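Local coordinates for protein glucuronoarabinoxylan endo-1,4-beta-xylanase (Clostridium papyrosolvens, PDB 4FMV) that probably hydrolyses internal beta-1,4 linkages of xylan, as a family 30 glycoside hydrolase whose catalytic (beta/alpha)8-barrel part is joined to a beta-rich domain, at residues P68-A73 with V125-D130. Residues are numbered along the deposited sequence; the frame is centred on the assembly and turned at random.
Sequences PELANA and VKYMKD
Leu70 reaches between Tyr127 and Met128 and gives each neighbour a different branch, a compact instance of two helices joined mainly by van der Waals contacts, with no polar bond between them. Its CG stands anti to the backbone N (chi1 170°), so that its two methyls spread over Tyr127 and Met128. There CD2 lies 3.4 Å from Tyr127 OH and 3.9 Å from Tyr127 CZ, approaching the phenol obliquely, while Leu70 CB closes on CE2 of the same ring. The other methyl, CD1, rests 3.9 Å from Met128 SD, the leucine and methionine chains running past each other in opposite directions. Met128 bends at chi2 (-71°), and its CE settles over the backbone, 3.7 Å from Leu70 N; one turn on, Ala73 CB touches the sulfur more loosely, at 4.3 Å. The segment axes come within 10.8 Å and cross at -53°. Behind the contact, Asn72 ND2 donates almost straight, from above the carboxylate plane, to Glu69 OE2, which lies in the amide plane and also bonds Ser23. Tyr127 also meets the ring of Phe63 and touches Trp66. The two helices follow the adjacent parallel strands 45-49 and 82-86 and are neighbours on the outside of the (beta/alpha)8 barrel.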
loop_
_atom_site.group_PDB
_atom_site.type_symbol
_atom_site.label_atom_id
_atom_site.label_comp_id
_atom_site.label_asym_id
_atom_site.label_seq_id
_atom_site.Cartn_x
_atom_site.Cartn_y
_atom_site.Cartn_z
ATOM N N PRO A 68 -10.051 -6.430 -18.428
ATOM C CA PRO A 68 -9.002 -7.176 -17.725
ATOM C C PRO A 68 -8.881 -6.757 -16.251
ATOM O O PRO A 68 -8.743 -7.606 -15.381
ATOM C CB PRO A 68 -7.728 -6.806 -18.498
ATOM C CG PRO A 68 -8.218 -6.532 -19.901
ATOM C CD PRO A 68 -9.537 -5.802 -19.662
ATOM N N GLU A 69 -8.943 -5.463 -15.971
ATOM C CA GLU A 69 -8.802 -5.002 -14.605
ATOM C C GLU A 69 -10.077 -5.266 -13.805
ATOM O O GLU A 69 -10.013 -5.511 -12.608
ATOM C CB GLU A 69 -8.397 -3.524 -14.562
ATOM C CG GLU A 69 -6.944 -3.242 -14.998
ATOM C CD GLU A 69 -5.929 -3.612 -13.937
ATOM O OE1 GLU A 69 -4.869 -2.941 -13.863
ATOM O OE2 GLU A 69 -6.181 -4.584 -13.187
ATOM N N LEU A 70 -11.235 -5.223 -14.461
ATOM C CA LEU A 70 -12.459 -5.715 -13.812
ATOM C C LEU A 70 -12.296 -7.175 -13.325
ATOM O O LEU A 70 -12.685 -7.516 -12.211
ATOM C CB LEU A 70 -13.687 -5.583 -14.728
ATOM C CG LEU A 70 -14.948 -6.306 -14.213
ATOM C CD1 LEU A 70 -15.465 -5.652 -12.940
ATOM C CD2 LEU A 70 -16.059 -6.359 -15.266
ATOM N N ALA A 71 -11.729 -8.039 -14.162
ATOM C CA ALA A 71 -11.560 -9.430 -13.780
ATOM C C ALA A 71 -10.612 -9.550 -12.576
ATOM O O ALA A 71 -10.847 -10.344 -11.658
ATOM C CB ALA A 71 -11.066 -10.273 -14.979
ATOM N N ASN A 72 -9.541 -8.762 -12.589
ATOM C CA ASN A 72 -8.593 -8.724 -11.482
ATOM C C ASN A 72 -9.282 -8.277 -10.198
ATOM O O ASN A 72 -9.150 -8.904 -9.152
ATOM C CB ASN A 72 -7.417 -7.806 -11.842
ATOM C CG ASN A 72 -6.597 -8.356 -13.014
ATOM O OD1 ASN A 72 -6.538 -9.572 -13.215
ATOM N ND2 ASN A 72 -5.978 -7.467 -13.795
ATOM N N ALA A 73 -10.051 -7.202 -10.310
ATOM C CA ALA A 73 -10.837 -6.669 -9.209
ATOM C C ALA A 73 -11.782 -7.710 -8.633
ATOM O O ALA A 73 -11.890 -7.851 -7.412
ATOM C CB ALA A 73 -11.628 -5.435 -9.682
ATOM N N VAL A 125 -15.395 4.320 -12.147
ATOM C CA VAL A 125 -16.127 3.937 -10.950
ATOM C C VAL A 125 -17.470 3.259 -11.278
ATOM O O VAL A 125 -17.815 2.247 -10.683
ATOM C CB VAL A 125 -16.368 5.169 -10.076
ATOM C CG1 VAL A 125 -17.161 4.800 -8.808
ATOM C CG2 VAL A 125 -15.025 5.831 -9.736
ATOM N N LYS A 126 -18.233 3.820 -12.215
ATOM C CA LYS A 126 -19.559 3.280 -12.501
ATOM C C LYS A 126 -19.466 1.933 -13.221
ATOM O O LYS A 126 -20.213 1.007 -12.912
ATOM C CB LYS A 126 -20.433 4.279 -13.267
ATOM C CG LYS A 126 -21.840 3.751 -13.616
ATOM C CD LYS A 126 -22.575 4.764 -14.503
ATOM C CE LYS A 126 -24.058 4.402 -14.746
ATOM N NZ LYS A 126 -24.237 3.155 -15.531
ATOM N N TYR A 127 -18.543 1.805 -14.168
ATOM C CA TYR A 127 -18.311 0.503 -14.809
ATOM C C TYR A 127 -18.012 -0.580 -13.770
ATOM O O TYR A 127 -18.564 -1.687 -13.811
ATOM C CB TYR A 127 -17.136 0.613 -15.784
ATOM C CG TYR A 127 -16.659 -0.705 -16.336
ATOM C CD1 TYR A 127 -17.493 -1.491 -17.134
ATOM C CD2 TYR A 127 -15.365 -1.169 -16.082
ATOM C CE1 TYR A 127 -17.058 -2.702 -17.665
ATOM C CE2 TYR A 127 -14.923 -2.389 -16.613
ATOM C CZ TYR A 127 -15.775 -3.144 -17.401
ATOM O OH TYR A 127 -15.358 -4.354 -17.921
ATOM N N MET A 128 -17.127 -0.268 -12.830
ATOM C CA MET A 128 -16.845 -1.214 -11.763
ATOM C C MET A 128 -18.107 -1.517 -10.937
ATOM O O MET A 128 -18.421 -2.693 -10.640
ATOM C CB MET A 128 -15.720 -0.689 -10.874
ATOM C CG MET A 128 -14.381 -0.654 -11.574
ATOM S SD MET A 128 -13.722 -2.307 -11.828
ATOM C CE MET A 128 -12.533 -1.996 -13.133
ATOM N N LYS A 129 -18.825 -0.461 -10.558
ATOM C CA LYS A 129 -20.052 -0.641 -9.771
ATOM C C LYS A 129 -21.116 -1.492 -10.474
ATOM O O LYS A 129 -21.772 -2.336 -9.852
ATOM C CB LYS A 129 -20.656 0.708 -9.409
ATOM C CG LYS A 129 -21.959 0.603 -8.619
ATOM C CD LYS A 129 -22.429 1.974 -8.156
ATOM C CE LYS A 129 -23.691 1.869 -7.297
ATOM N NZ LYS A 129 -23.465 1.000 -6.104
ATOM N N ASP A 130 -21.308 -1.254 -11.766
ATOM C CA ASP A 130 -22.338 -1.957 -12.529
ATOM C C ASP A 130 -21.971 -3.436 -12.669
ATOM O O ASP A 130 -22.816 -4.299 -12.937
ATOM C CB ASP A 130 -22.481 -1.332 -13.922
ATOM C CG ASP A 130 -23.146 0.026 -13.894
ATOM O OD1 ASP A 130 -23.714 0.399 -12.842
ATOM O OD2 ASP A 130 -23.120 0.723 -14.935
#